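Local coordinates for protein F-93 (Sulfolobus virus 1, PDB 1TBX), which probably acts as a homodimeric winged-helix transcription factor that recognises a palindromic or pseudo-palindromic DNA sequence, at residues A[7-12]-A[36-41]; A[13-18]-A[82-87]; A[18-23]-A[29-34]. One frame throughout, in Å; residues are numbered along the deposited sequence.

Interaction 1. Residues A[7-12]-A[36-41]; sequences FYPEAI and FPMSTA
Two backbone pairs set the spacing: Pro9 CA lies 8.0 Å from Met38 CA, and Ile12 CA lies 7.8 Å from Phe36 CA. Residues 9-12 form the first turn of helix 9-17, and residues 36-39 form the loop that leads into helix 40-52. Each backbone pair carries one side-chain contact.

Ile12 meets Phe36 over a ring face. The Ile12 CG2 methyl sits 3.7 Å from Phe36 CD1. The Ile12 CD1 methyl comes to 4.1 Å from Phe36 CG, so both branches of the isoleucine touch the ring close to its root. The phenylalanine CG stands anti to the carbonyl carbon (chi1 -75°), which turns the ring toward the helix.

Met38 is selenomethionine, a label introduced for crystallography. Its chain bends at chi2 and chi3 and brings CE against the Pro9 ring. Met38 CE is 3.2 Å from Pro9 CB, a value too short to be taken literally at 2.7 Å resolution. Pro9 CG is further from Met38 CE, at 4.1 Å.

The Met38 backbone is held by helix 25-33, since its N bonds to Asn33 OD1 and its O to Tyr29 OH. Ser39 then N-caps helix 40-52, with OG accepting from Thr42 N. Tyr8 stacks on Tyr8 of the second subunit.

The loop joins helices 25-33 and 40-52, the pair that forms the helix-turn-helix of a winged-helix fold. Across the contact itself only apolar groups meet. Its cohesion therefore comes from burial of hydrocarbon, while the neighbouring hydrogen bonds fix the course of the loop.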
ATOM      1  N   PHE A   7      -0.481  -0.902   3.436  1.00 34.91           N
ATOM      2  CA  PHE A   7      -0.460  -1.992   2.470  1.00 29.62           C
ATOM      3  C   PHE A   7      -1.139  -3.219   3.042  1.00 31.35           C
ATOM      4  O   PHE A   7      -0.922  -3.615   4.183  1.00 32.04           O
ATOM      5  CB  PHE A   7       0.983  -2.392   2.122  1.00 30.36           C
ATOM      6  CG  PHE A   7       1.912  -1.222   1.923  1.00 29.88           C
ATOM      7  CD1 PHE A   7       2.729  -0.790   2.959  1.00 26.07           C
ATOM      8  CD2 PHE A   7       1.943  -0.529   0.717  1.00 23.32           C
ATOM      9  CE1 PHE A   7       3.602   0.306   2.789  1.00 27.44           C
ATOM     10  CE2 PHE A   7       2.808   0.583   0.542  1.00 26.64           C
ATOM     11  CZ  PHE A   7       3.641   0.996   1.588  1.00 22.76           C
ATOM     12  N   TYR A   8      -1.971  -3.827   2.225  1.00 28.20           N
ATOM     13  CA  TYR A   8      -2.532  -5.111   2.530  1.00 28.84           C
ATOM     14  C   TYR A   8      -1.477  -6.192   2.279  1.00 28.58           C
ATOM     15  O   TYR A   8      -0.429  -5.914   1.677  1.00 33.56           O
ATOM     16  CB  TYR A   8      -3.698  -5.338   1.598  1.00 28.81           C
ATOM     17  CG  TYR A   8      -4.998  -4.737   2.036  1.00 36.36           C
ATOM     18  CD1 TYR A   8      -5.448  -3.514   1.513  1.00 41.60           C
ATOM     19  CD2 TYR A   8      -5.809  -5.396   2.932  1.00 35.02           C
ATOM     20  CE1 TYR A   8      -6.673  -2.988   1.881  1.00 36.22           C
ATOM     21  CE2 TYR A   8      -7.013  -4.880   3.306  1.00 38.51           C
ATOM     22  CZ  TYR A   8      -7.451  -3.682   2.787  1.00 39.46           C
ATOM     23  OH  TYR A   8      -8.689  -3.204   3.196  1.00 41.52           O
ATOM     24  N   PRO A   9      -1.742  -7.424   2.723  1.00 27.13           N
ATOM     25  CA  PRO A   9      -0.799  -8.534   2.494  1.00 26.00           C
ATOM     26  C   PRO A   9      -0.441  -8.800   1.040  1.00 28.80           C
ATOM     27  O   PRO A   9       0.732  -9.039   0.715  1.00 29.31           O
ATOM     28  CB  PRO A   9      -1.512  -9.719   3.099  1.00 23.79           C
ATOM     29  CG  PRO A   9      -2.248  -9.065   4.247  1.00 25.56           C
ATOM     30  CD  PRO A   9      -2.889  -7.830   3.562  1.00 18.63           C
ATOM     31  N   GLU A  10      -1.434  -8.748   0.172  1.00 26.95           N
ATOM     32  CA  GLU A  10      -1.216  -8.958  -1.247  1.00 22.71           C
ATOM     33  C   GLU A  10      -0.125  -8.021  -1.767  1.00 28.01           C
ATOM     34  O   GLU A  10       0.738  -8.416  -2.576  1.00 25.59           O
ATOM     35  CB  GLU A  10      -2.543  -8.693  -1.901  1.00 24.77           C
ATOM     36  CG  GLU A  10      -3.621  -8.604  -0.821  1.00 32.98           C
ATOM     37  CD  GLU A  10      -4.497  -7.391  -0.988  1.00 36.14           C
ATOM     38  OE1 GLU A  10      -4.270  -6.676  -1.960  1.00 51.72           O
ATOM     39  OE2 GLU A  10      -5.427  -7.143  -0.184  1.00 42.93           O
ATOM     40  N   ALA A  11      -0.136  -6.776  -1.271  1.00 29.65           N
ATOM     41  CA  ALA A  11       0.889  -5.803  -1.643  1.00 27.55           C
ATOM     42  C   ALA A  11       2.276  -6.204  -1.133  1.00 27.21           C
ATOM     43  O   ALA A  11       3.246  -6.186  -1.884  1.00 29.80           O
ATOM     44  CB  ALA A  11       0.504  -4.402  -1.171  1.00 27.28           C
ATOM     45  N   ILE A  12       2.389  -6.563   0.140  1.00 24.73           N
ATOM     46  CA  ILE A  12       3.698  -6.958   0.656  1.00 23.51           C
ATOM     47  C   ILE A  12       4.246  -8.183  -0.095  1.00 26.17           C
ATOM     48  O   ILE A  12       5.388  -8.146  -0.596  1.00 24.36           O
ATOM     49  CB  ILE A  12       3.627  -7.229   2.149  1.00 22.00           C
ATOM     50  CG1 ILE A  12       3.153  -5.961   2.841  1.00 26.86           C
ATOM     51  CG2 ILE A  12       4.985  -7.598   2.678  1.00 14.33           C
ATOM     52  CD1 ILE A  12       2.517  -6.200   4.169  1.00 26.17           C
ATOM     53  N   PHE A  36       7.431  -8.063   7.919  1.00 29.17           N
ATOM     54  CA  PHE A  36       6.067  -7.644   8.076  1.00 23.90           C
ATOM     55  C   PHE A  36       5.268  -8.818   8.616  1.00 25.82           C
ATOM     56  O   PHE A  36       4.571  -9.485   7.844  1.00 26.92           O
ATOM     57  CB  PHE A  36       5.537  -7.296   6.705  1.00 24.43           C
ATOM     58  CG  PHE A  36       6.045  -6.015   6.199  1.00 28.56           C
ATOM     59  CD1 PHE A  36       7.076  -5.989   5.271  1.00 26.12           C
ATOM     60  CD2 PHE A  36       5.511  -4.808   6.667  1.00 24.28           C
ATOM     61  CE1 PHE A  36       7.559  -4.792   4.806  1.00 23.02           C
ATOM     62  CE2 PHE A  36       5.993  -3.612   6.215  1.00 23.16           C
ATOM     63  CZ  PHE A  36       7.028  -3.596   5.269  1.00 23.67           C
ATOM     64  N   PRO A  37       5.347  -9.093   9.919  1.00 27.30           N
ATOM     65  CA  PRO A  37       4.723 -10.324  10.491  1.00 29.18           C
ATOM     66  C   PRO A  37       3.271 -10.545  10.036  1.00 29.31           C
ATOM     67  O   PRO A  37       2.433  -9.644  10.127  1.00 32.21           O
ATOM     68  CB  PRO A  37       4.735 -10.073  11.991  1.00 20.15           C
ATOM     69  CG  PRO A  37       5.898  -9.140  12.173  1.00 26.47           C
ATOM     70  CD  PRO A  37       5.979  -8.253  10.949  1.00 20.30           C
HETATM   71  N   MSE A  38       2.993 -11.707   9.470  1.00 29.51           N
HETATM   72  CA  MSE A  38       1.618 -12.068   9.224  1.00 26.53           C
HETATM   73  C   MSE A  38       1.456 -13.550   9.474  1.00 27.68           C
HETATM   74  O   MSE A  38       2.444 -14.288   9.659  1.00 27.23           O
HETATM   75  CB  MSE A  38       1.171 -11.650   7.834  1.00 21.05           C
HETATM   76  CG  MSE A  38       1.410 -12.653   6.757  1.00 32.83           C
HETATM   77 SE   MSE A  38       1.775 -11.802   5.030  1.00 41.69          SE
HETATM   78  CE  MSE A  38       0.282 -12.240   3.950  1.00 47.90           C
ATOM     79  N   SER A  39       0.212 -14.003   9.529  1.00 26.48           N
ATOM     80  CA  SER A  39       0.023 -15.422   9.745  1.00 18.45           C
ATOM     81  C   SER A  39       0.119 -16.114   8.390  1.00 23.72           C
ATOM     82  O   SER A  39       0.105 -15.440   7.310  1.00 23.14           O
ATOM     83  CB  SER A  39      -1.305 -15.670  10.402  1.00 12.70           C
ATOM     84  OG  SER A  39      -2.391 -15.407   9.540  1.00 13.48           O
ATOM     85  N   THR A  40       0.229 -17.438   8.451  1.00 20.81           N
ATOM     86  CA  THR A  40       0.198 -18.281   7.263  1.00 23.95           C
ATOM     87  C   THR A  40      -1.202 -18.219   6.649  1.00 24.05           C
ATOM     88  O   THR A  40      -1.334 -18.120   5.436  1.00 29.02           O
ATOM     89  CB  THR A  40       0.536 -19.726   7.609  1.00 24.11           C
ATOM     90  OG1 THR A  40      -0.435 -20.197   8.568  1.00 27.68           O
ATOM     91  CG2 THR A  40       1.939 -19.846   8.311  1.00 13.36           C
ATOM     92  N   ALA A  41      -2.246 -18.261   7.473  1.00 23.04           N
ATOM     93  CA  ALA A  41      -3.583 -17.997   6.947  1.00 22.22           C
ATOM     94  C   ALA A  41      -3.536 -16.689   6.119  1.00 23.59           C
ATOM     95  O   ALA A  41      -3.780 -16.705   4.897  1.00 26.47           O
ATOM     96  CB  ALA A  41      -4.651 -17.923   8.061  1.00 10.62           C
TER

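Interaction 2. Residues A[13-18]-A[82-87]; sequences VLAYLY and TAIETY
Apolar contacts join Ala15 and Tyr16 to Ile84. The closest backbone pair is Ala15 CA and Ile84 CA, 7.8 Å apart. The small alanine side chain faces helix 71-94, and Ile84 reaches back with its longer branch. Ile84 CD1 lies 3.4 Å from Ala15 CB. That branch starts from CG1, which stands anti to the carbonyl carbon (chi1 -69°). The other branch, CG2, serves the tyrosine. Tyr16 CE1 is 4.5 Å from Ile84 CG2, a looser contact in which the methyl approaches the ring obliquely. One isoleucine thus spreads its two branches over two neighbouring residues of helix 9-17. All three residues are buried.

A cation-pi contact adds to this. The Tyr16 ring meets Lys81, which lies about one turn before Ile84 on helix 71-94, so this pair also joins the two helices.

Hydrogen bonds here are internal to each helix. In helix 9-17, Leu17 N donates to Val13 O at 3.1 Å. In helix 71-94, Thr86 OG1 donates to Thr82 O at 2.6 Å. Thr86 N donates to the same Thr82 O at 2.9 Å. The two donors reach Thr82 O from opposite faces of its carbonyl plane, and the hydroxyl is tilted 34° from that plane. The bond from Thr86 OG1 anchors the hydroxyl to the preceding turn.

Ala83 and Thr86 pack on Ser79 of the second subunit, so the long helix 71-94 also serves the dimer. Helix 9-17 is the first helix of the winged-helix domain, and the contact fastens it to that long helix. Leu28 of helix 25-33 packs on Tyr16, and Leu14 and Leu17 reach strand 64-69.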
ATOM      1  N   VAL A  13       3.426  -9.236  -0.182  1.00 23.31           N
ATOM      2  CA  VAL A  13       3.803 -10.499  -0.763  1.00 18.14           C
ATOM      3  C   VAL A  13       4.236 -10.218  -2.183  1.00 24.11           C
ATOM      4  O   VAL A  13       5.311 -10.608  -2.596  1.00 30.17           O
ATOM      5  CB  VAL A  13       2.635 -11.459  -0.736  1.00 23.61           C
ATOM      6  CG1 VAL A  13       2.984 -12.716  -1.537  1.00 14.49           C
ATOM      7  CG2 VAL A  13       2.163 -11.775   0.788  1.00  9.55           C
ATOM      8  N   LEU A  14       3.456  -9.451  -2.918  1.00 23.68           N
ATOM      9  CA  LEU A  14       3.849  -9.108  -4.276  1.00 24.74           C
ATOM     10  C   LEU A  14       5.237  -8.422  -4.377  1.00 27.91           C
ATOM     11  O   LEU A  14       6.091  -8.810  -5.188  1.00 26.44           O
ATOM     12  CB  LEU A  14       2.749  -8.243  -4.918  1.00 27.60           C
ATOM     13  CG  LEU A  14       2.798  -8.216  -6.446  1.00 29.11           C
ATOM     14  CD1 LEU A  14       2.843  -9.646  -6.945  1.00 23.89           C
ATOM     15  CD2 LEU A  14       1.627  -7.412  -7.055  1.00 23.90           C
ATOM     16  N   ALA A  15       5.450  -7.397  -3.556  1.00 26.89           N
ATOM     17  CA  ALA A  15       6.698  -6.644  -3.536  1.00 25.17           C
ATOM     18  C   ALA A  15       7.855  -7.575  -3.258  1.00 27.88           C
ATOM     19  O   ALA A  15       8.877  -7.515  -3.921  1.00 34.09           O
ATOM     20  CB  ALA A  15       6.642  -5.593  -2.465  1.00 22.52           C
ATOM     21  N   TYR A  16       7.686  -8.460  -2.285  1.00 27.22           N
ATOM     22  CA  TYR A  16       8.775  -9.336  -1.880  1.00 25.41           C
ATOM     23  C   TYR A  16       9.157 -10.367  -2.931  1.00 26.16           C
ATOM     24  O   TYR A  16      10.311 -10.830  -2.988  1.00 27.09           O
ATOM     25  CB  TYR A  16       8.443  -9.982  -0.550  1.00 26.40           C
ATOM     26  CG  TYR A  16       8.845  -9.050   0.546  1.00 33.71           C
ATOM     27  CD1 TYR A  16       8.109  -7.872   0.821  1.00 33.18           C
ATOM     28  CD2 TYR A  16      10.022  -9.286   1.273  1.00 36.01           C
ATOM     29  CE1 TYR A  16       8.541  -6.983   1.837  1.00 36.54           C
ATOM     30  CE2 TYR A  16      10.456  -8.418   2.288  1.00 31.09           C
ATOM     31  CZ  TYR A  16       9.726  -7.284   2.569  1.00 37.76           C
ATOM     32  OH  TYR A  16      10.214  -6.470   3.566  1.00 36.73           O
ATOM     33  N   LEU A  17       8.197 -10.719  -3.775  1.00 24.41           N
ATOM     34  CA  LEU A  17       8.453 -11.707  -4.805  1.00 24.43           C
ATOM     35  C   LEU A  17       9.394 -11.126  -5.878  1.00 29.61           C
ATOM     36  O   LEU A  17      10.209 -11.847  -6.486  1.00 28.32           O
ATOM     37  CB  LEU A  17       7.139 -12.160  -5.429  1.00 23.46           C
ATOM     38  CG  LEU A  17       7.205 -13.260  -6.469  1.00 21.21           C
ATOM     39  CD1 LEU A  17       8.129 -14.346  -5.970  1.00 20.38           C
ATOM     40  CD2 LEU A  17       5.820 -13.788  -6.711  1.00 22.25           C
ATOM     41  N   TYR A  18       9.274  -9.819  -6.099  1.00 25.79           N
ATOM     42  CA  TYR A  18      10.087  -9.210  -7.081  1.00 27.15           C
ATOM     43  C   TYR A  18      11.528  -9.509  -6.738  1.00 29.98           C
ATOM     44  O   TYR A  18      11.951  -9.385  -5.592  1.00 37.33           O
ATOM     45  CB  TYR A  18       9.832  -7.711  -7.212  1.00 25.28           C
ATOM     46  CG  TYR A  18      10.623  -7.147  -8.384  1.00 24.98           C
ATOM     47  CD1 TYR A  18      10.113  -7.204  -9.688  1.00 21.10           C
ATOM     48  CD2 TYR A  18      11.910  -6.593  -8.201  1.00 21.87           C
ATOM     49  CE1 TYR A  18      10.844  -6.703 -10.786  1.00 25.34           C
ATOM     50  CE2 TYR A  18      12.640  -6.059  -9.290  1.00 23.01           C
ATOM     51  CZ  TYR A  18      12.111  -6.131 -10.589  1.00 25.74           C
ATOM     52  OH  TYR A  18      12.836  -5.642 -11.694  1.00 28.87           O
ATOM     53  N   THR A  82       9.016  -0.006  -4.108  1.00 25.80           N
ATOM     54  CA  THR A  82       9.536   1.340  -3.911  1.00 26.33           C
ATOM     55  C   THR A  82       8.752   2.048  -2.774  1.00 27.50           C
ATOM     56  O   THR A  82       9.342   2.608  -1.865  1.00 27.84           O
ATOM     57  CB  THR A  82       9.614   2.128  -5.345  1.00 25.68           C
ATOM     58  OG1 THR A  82       9.872   3.522  -5.187  1.00 33.43           O
ATOM     59  CG2 THR A  82       8.331   2.230  -6.050  1.00 25.33           C
ATOM     60  N   ALA A  83       7.423   1.950  -2.822  1.00 24.30           N
ATOM     61  CA  ALA A  83       6.537   2.351  -1.747  1.00 22.83           C
ATOM     62  C   ALA A  83       6.841   1.697  -0.361  1.00 23.23           C
ATOM     63  O   ALA A  83       7.113   2.423   0.612  1.00 23.15           O
ATOM     64  CB  ALA A  83       5.101   2.137  -2.163  1.00 17.13           C
ATOM     65  N   ILE A  84       6.822   0.359  -0.266  1.00 21.18           N
ATOM     66  CA  ILE A  84       7.160  -0.348   0.993  1.00 22.97           C
ATOM     67  C   ILE A  84       8.569  -0.031   1.490  1.00 25.84           C
ATOM     68  O   ILE A  84       8.805   0.198   2.691  1.00 27.36           O
ATOM     69  CB  ILE A  84       7.014  -1.862   0.822  1.00 28.63           C
ATOM     70  CG1 ILE A  84       5.535  -2.227   0.658  1.00 29.18           C
ATOM     71  CG2 ILE A  84       7.654  -2.611   2.006  1.00 23.02           C
ATOM     72  CD1 ILE A  84       5.296  -3.339  -0.280  1.00 32.75           C
ATOM     73  N   GLU A  85       9.505  -0.000   0.560  1.00 23.45           N
ATOM     74  CA  GLU A  85      10.862   0.327   0.902  1.00 23.55           C
ATOM     75  C   GLU A  85      11.003   1.725   1.492  1.00 24.58           C
ATOM     76  O   GLU A  85      11.788   1.928   2.432  1.00 23.57           O
ATOM     77  CB  GLU A  85      11.721   0.159  -0.321  1.00 17.61           C
ATOM     78  CG  GLU A  85      13.138  -0.134   0.047  1.00 29.68           C
ATOM     79  CD  GLU A  85      13.326  -1.566   0.561  1.00 40.90           C
ATOM     80  OE1 GLU A  85      12.462  -2.457   0.225  1.00 37.81           O
ATOM     81  OE2 GLU A  85      14.355  -1.778   1.295  1.00 42.88           O
ATOM     82  N   THR A  86      10.251   2.680   0.923  1.00 21.45           N
ATOM     83  CA  THR A  86      10.305   4.050   1.350  1.00 20.36           C
ATOM     84  C   THR A  86       9.668   4.068   2.721  1.00 20.56           C
ATOM     85  O   THR A  86      10.165   4.713   3.631  1.00 20.72           O
ATOM     86  CB  THR A  86       9.508   4.942   0.360  1.00 25.13           C
ATOM     87  OG1 THR A  86      10.118   4.883  -0.935  1.00 24.61           O
ATOM     88  CG2 THR A  86       9.568   6.449   0.760  1.00 15.05           C
ATOM     89  N   TYR A  87       8.564   3.338   2.854  1.00 19.57           N
ATOM     90  CA  TYR A  87       7.927   3.150   4.158  1.00 23.58           C
ATOM     91  C   TYR A  87       8.894   2.670   5.237  1.00 25.58           C
ATOM     92  O   TYR A  87       9.018   3.345   6.270  1.00 21.65           O
ATOM     93  CB  TYR A  87       6.797   2.139   4.106  1.00 25.03           C
ATOM     94  CG  TYR A  87       6.017   2.071   5.401  1.00 28.57           C
ATOM     95  CD1 TYR A  87       5.676   3.241   6.079  1.00 30.69           C
ATOM     96  CD2 TYR A  87       5.627   0.846   5.954  1.00 25.78           C
ATOM     97  CE1 TYR A  87       4.970   3.208   7.260  1.00 30.12           C
ATOM     98  CE2 TYR A  87       4.918   0.807   7.144  1.00 28.33           C
ATOM     99  CZ  TYR A  87       4.593   1.990   7.793  1.00 30.31           C
ATOM    100  OH  TYR A  87       3.858   1.987   8.957  1.00 31.18           O
TER

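Interaction 3. Residues A[18-23]-A[29-34]; sequences YDNEGI and YKKVNA
Asn20, which meets Lys31 through OD1, donates its ND2 to Asp19 O at 2.6 Å. The N-H points fairly well at the oxygen (156°). The oxygen is approached from above its carbonyl plane, with a C=O...donor angle of 94°. It is therefore not met on a lone pair. The acceptor does lie close to the plane of the asparagine amide. This bond holds the amide against the backbone and turns its other end, OD1, to the lysine.

Lys31 comes from the opposite direction. Its CG is anti to the backbone N (chi1 -162°), which sends the chain out from helix 25-33, and bends at chi3 and chi4 then fold its far end. Lys31 CD lies 3.3 Å from Asn20 OD1, and Lys31 CE lies 3.6 Å from the same oxygen. The contact is thus made by the methylene carbons. Lys31 NZ stays 4.1 Å from Asn20 OD1, too far for a hydrogen bond. Lys31 CE also touches Ile23 CD1 at 3.8 Å, where the two side chains cross at a slant.

A type II turn from Asn20 to Ile23 places both partners of the lysine. Ile23 N bonds to Asn20 O at 3.1 Å to close it. Gly22 takes a positive phi, as is usual for the third residue of such a turn.

The contact lies at the surface, between the loop after helix 9-17 and the face of helix 25-33. The loop is tied to the wing, because Gly22 and Ile23 make backbone bonds with Leu67 of strand 64-69. Ile23 also packs on Leu17 of helix 9-17. On helix 25-33, Val32 faces inward to Ile12.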
ATOM      1  N   TYR A  18       9.274  -9.819  -6.099  1.00 25.79           N
ATOM      2  CA  TYR A  18      10.087  -9.210  -7.081  1.00 27.15           C
ATOM      3  C   TYR A  18      11.528  -9.509  -6.738  1.00 29.98           C
ATOM      4  O   TYR A  18      11.951  -9.385  -5.592  1.00 37.33           O
ATOM      5  CB  TYR A  18       9.832  -7.711  -7.212  1.00 25.28           C
ATOM      6  CG  TYR A  18      10.623  -7.147  -8.384  1.00 24.98           C
ATOM      7  CD1 TYR A  18      10.113  -7.204  -9.688  1.00 21.10           C
ATOM      8  CD2 TYR A  18      11.910  -6.593  -8.201  1.00 21.87           C
ATOM      9  CE1 TYR A  18      10.844  -6.703 -10.786  1.00 25.34           C
ATOM     10  CE2 TYR A  18      12.640  -6.059  -9.290  1.00 23.01           C
ATOM     11  CZ  TYR A  18      12.111  -6.131 -10.589  1.00 25.74           C
ATOM     12  OH  TYR A  18      12.836  -5.642 -11.694  1.00 28.87           O
ATOM     13  N   ASP A  19      12.262  -9.932  -7.759  1.00 31.51           N
ATOM     14  CA  ASP A  19      13.619 -10.364  -7.586  1.00 40.95           C
ATOM     15  C   ASP A  19      13.818 -11.675  -6.811  1.00 39.22           C
ATOM     16  O   ASP A  19      14.983 -12.077  -6.585  1.00 38.27           O
ATOM     17  CB  ASP A  19      14.422  -9.254  -6.855  1.00 47.12           C
ATOM     18  CG  ASP A  19      15.401  -8.527  -7.773  1.00 52.30           C
ATOM     19  OD1 ASP A  19      15.788  -9.107  -8.818  1.00 49.70           O
ATOM     20  OD2 ASP A  19      15.815  -7.360  -7.532  1.00 59.69           O
ATOM     21  N   ASN A  20      12.735 -12.316  -6.373  1.00 36.54           N
ATOM     22  CA  ASN A  20      12.859 -13.612  -5.730  1.00 32.03           C
ATOM     23  C   ASN A  20      12.100 -14.670  -6.460  1.00 35.14           C
ATOM     24  O   ASN A  20      11.654 -15.663  -5.857  1.00 35.62           O
ATOM     25  CB  ASN A  20      12.414 -13.557  -4.281  1.00 34.59           C
ATOM     26  CG  ASN A  20      13.434 -12.894  -3.405  1.00 40.28           C
ATOM     27  OD1 ASN A  20      13.244 -12.773  -2.204  1.00 43.24           O
ATOM     28  ND2 ASN A  20      14.534 -12.435  -4.013  1.00 47.18           N
ATOM     29  N   GLU A  21      11.933 -14.469  -7.761  1.00 31.86           N
ATOM     30  CA  GLU A  21      11.255 -15.489  -8.530  1.00 31.45           C
ATOM     31  C   GLU A  21      12.008 -16.822  -8.412  1.00 30.77           C
ATOM     32  O   GLU A  21      13.237 -16.830  -8.349  1.00 31.41           O
ATOM     33  CB  GLU A  21      11.072 -15.026  -9.953  1.00 30.78           C
ATOM     34  CG  GLU A  21      10.021 -13.939 -10.056  1.00 27.10           C
ATOM     35  CD  GLU A  21      10.038 -13.301 -11.412  1.00 31.75           C
ATOM     36  OE1 GLU A  21      10.153 -14.034 -12.406  1.00 38.15           O
ATOM     37  OE2 GLU A  21       9.987 -12.052 -11.487  1.00 44.49           O
ATOM     38  N   GLY A  22      11.273 -17.930  -8.295  1.00 27.92           N
ATOM     39  CA  GLY A  22      11.909 -19.216  -8.081  1.00 29.22           C
ATOM     40  C   GLY A  22      11.804 -19.694  -6.649  1.00 30.62           C
ATOM     41  O   GLY A  22      12.006 -20.887  -6.334  1.00 30.73           O
ATOM     42  N   ILE A  23      11.494 -18.760  -5.764  1.00 31.05           N
ATOM     43  CA  ILE A  23      11.495 -19.042  -4.338  1.00 30.29           C
ATOM     44  C   ILE A  23      10.381 -20.045  -4.058  1.00 28.66           C
ATOM     45  O   ILE A  23       9.284 -19.920  -4.600  1.00 25.33           O
ATOM     46  CB  ILE A  23      11.325 -17.733  -3.529  1.00 27.25           C
ATOM     47  CG1 ILE A  23      11.416 -18.006  -2.020  1.00 29.79           C
ATOM     48  CG2 ILE A  23      10.006 -17.031  -3.885  1.00 30.70           C
ATOM     49  CD1 ILE A  23      12.195 -16.928  -1.207  1.00 20.18           C
ATOM     50  N   TYR A  29       7.074 -16.923   2.315  1.00 26.22           N
ATOM     51  CA  TYR A  29       6.446 -16.629   3.555  1.00 23.82           C
ATOM     52  C   TYR A  29       7.430 -16.276   4.680  1.00 28.48           C
ATOM     53  O   TYR A  29       7.208 -15.287   5.382  1.00 30.90           O
ATOM     54  CB  TYR A  29       5.598 -17.783   4.017  1.00 23.06           C
ATOM     55  CG  TYR A  29       5.122 -17.512   5.417  1.00 21.55           C
ATOM     56  CD1 TYR A  29       4.294 -16.423   5.688  1.00 21.83           C
ATOM     57  CD2 TYR A  29       5.555 -18.268   6.469  1.00 18.59           C
ATOM     58  CE1 TYR A  29       3.864 -16.166   6.953  1.00 19.43           C
ATOM     59  CE2 TYR A  29       5.105 -18.030   7.757  1.00 16.83           C
ATOM     60  CZ  TYR A  29       4.272 -16.976   7.979  1.00 16.80           C
ATOM     61  OH  TYR A  29       3.866 -16.691   9.232  1.00 12.24           O
ATOM     62  N   LYS A  30       8.477 -17.083   4.887  1.00 26.13           N
ATOM     63  CA  LYS A  30       9.438 -16.791   5.947  1.00 24.34           C
ATOM     64  C   LYS A  30      10.029 -15.393   5.826  1.00 26.41           C
ATOM     65  O   LYS A  30      10.153 -14.660   6.803  1.00 33.34           O
ATOM     66  CB  LYS A  30      10.552 -17.790   5.954  1.00 18.12           C
ATOM     67  CG  LYS A  30      10.153 -19.067   6.587  1.00 17.78           C
ATOM     68  CD  LYS A  30      11.084 -20.132   6.129  1.00 23.18           C
ATOM     69  CE  LYS A  30      11.963 -20.523   7.314  1.00 35.70           C
ATOM     70  NZ  LYS A  30      13.335 -20.960   6.915  1.00 39.65           N
ATOM     71  N   LYS A  31      10.352 -15.019   4.615  1.00 22.98           N
ATOM     72  CA  LYS A  31      11.003 -13.765   4.319  1.00 25.97           C
ATOM     73  C   LYS A  31      10.087 -12.562   4.618  1.00 29.06           C
ATOM     74  O   LYS A  31      10.497 -11.606   5.280  1.00 28.58           O
ATOM     75  CB  LYS A  31      11.313 -13.779   2.834  1.00 27.44           C
ATOM     76  CG  LYS A  31      12.324 -12.813   2.393  1.00 36.29           C
ATOM     77  CD  LYS A  31      12.804 -13.195   0.997  1.00 40.66           C
ATOM     78  CE  LYS A  31      13.811 -14.328   1.046  1.00 42.30           C
ATOM     79  NZ  LYS A  31      15.175 -13.809   1.315  1.00 42.30           N
ATOM     80  N   VAL A  32       8.866 -12.617   4.089  1.00 26.13           N
ATOM     81  CA  VAL A  32       7.858 -11.596   4.275  1.00 23.50           C
ATOM     82  C   VAL A  32       7.663 -11.437   5.775  1.00 28.20           C
ATOM     83  O   VAL A  32       7.778 -10.330   6.346  1.00 30.50           O
ATOM     84  CB  VAL A  32       6.516 -11.990   3.570  1.00 22.18           C
ATOM     85  CG1 VAL A  32       5.337 -11.221   4.101  1.00 20.78           C
ATOM     86  CG2 VAL A  32       6.615 -11.758   2.059  1.00 22.34           C
ATOM     87  N   ASN A  33       7.412 -12.562   6.428  1.00 27.05           N
ATOM     88  CA  ASN A  33       7.104 -12.557   7.824  1.00 24.60           C
ATOM     89  C   ASN A  33       8.206 -11.979   8.745  1.00 24.85           C
ATOM     90  O   ASN A  33       7.904 -11.330   9.756  1.00 26.12           O
ATOM     91  CB  ASN A  33       6.705 -13.950   8.208  1.00 19.03           C
ATOM     92  CG  ASN A  33       6.376 -14.040   9.636  1.00 20.82           C
ATOM     93  OD1 ASN A  33       5.339 -13.544  10.081  1.00 24.40           O
ATOM     94  ND2 ASN A  33       7.291 -14.608  10.404  1.00 17.06           N
ATOM     95  N   ALA A  34       9.462 -12.218   8.367  1.00 23.06           N
ATOM     96  CA  ALA A  34      10.663 -11.646   8.997  1.00 22.15           C
ATOM     97  C   ALA A  34      10.670 -10.113   9.027  1.00 26.81           C
ATOM     98  O   ALA A  34      11.433  -9.537   9.788  1.00 32.54           O
ATOM     99  CB  ALA A  34      11.937 -12.152   8.272  1.00 14.40           C
TER

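How the interactions relate
Interactions 1 and 2 both use helix 9-17. Interaction 3 lies between the loop that follows it and helix 25-33. The centres are about 11 to 12 Å apart. Interactions 1 and 2 meet at Phe36: Phe36 CZ lies 3.5 Å from Ile84 CG2, and Phe36 CE1 lies 3.4 Å from Tyr16 OH. Interactions 1 and 3 meet where Met38 SE lies 3.7 Å from Val32 CG1. Interactions 2 and 3 meet where Tyr16 CB lies 3.6 Å from Val32 CG2. Along the chain, interaction 3 is nested within the loops closed by the other two. Interaction 2 brings in helix 71-94. Interactions 1 and 2 also touch the second subunit. Helix 40-52 probably serves as the DNA-recognition helix, as in other winged-helix proteins.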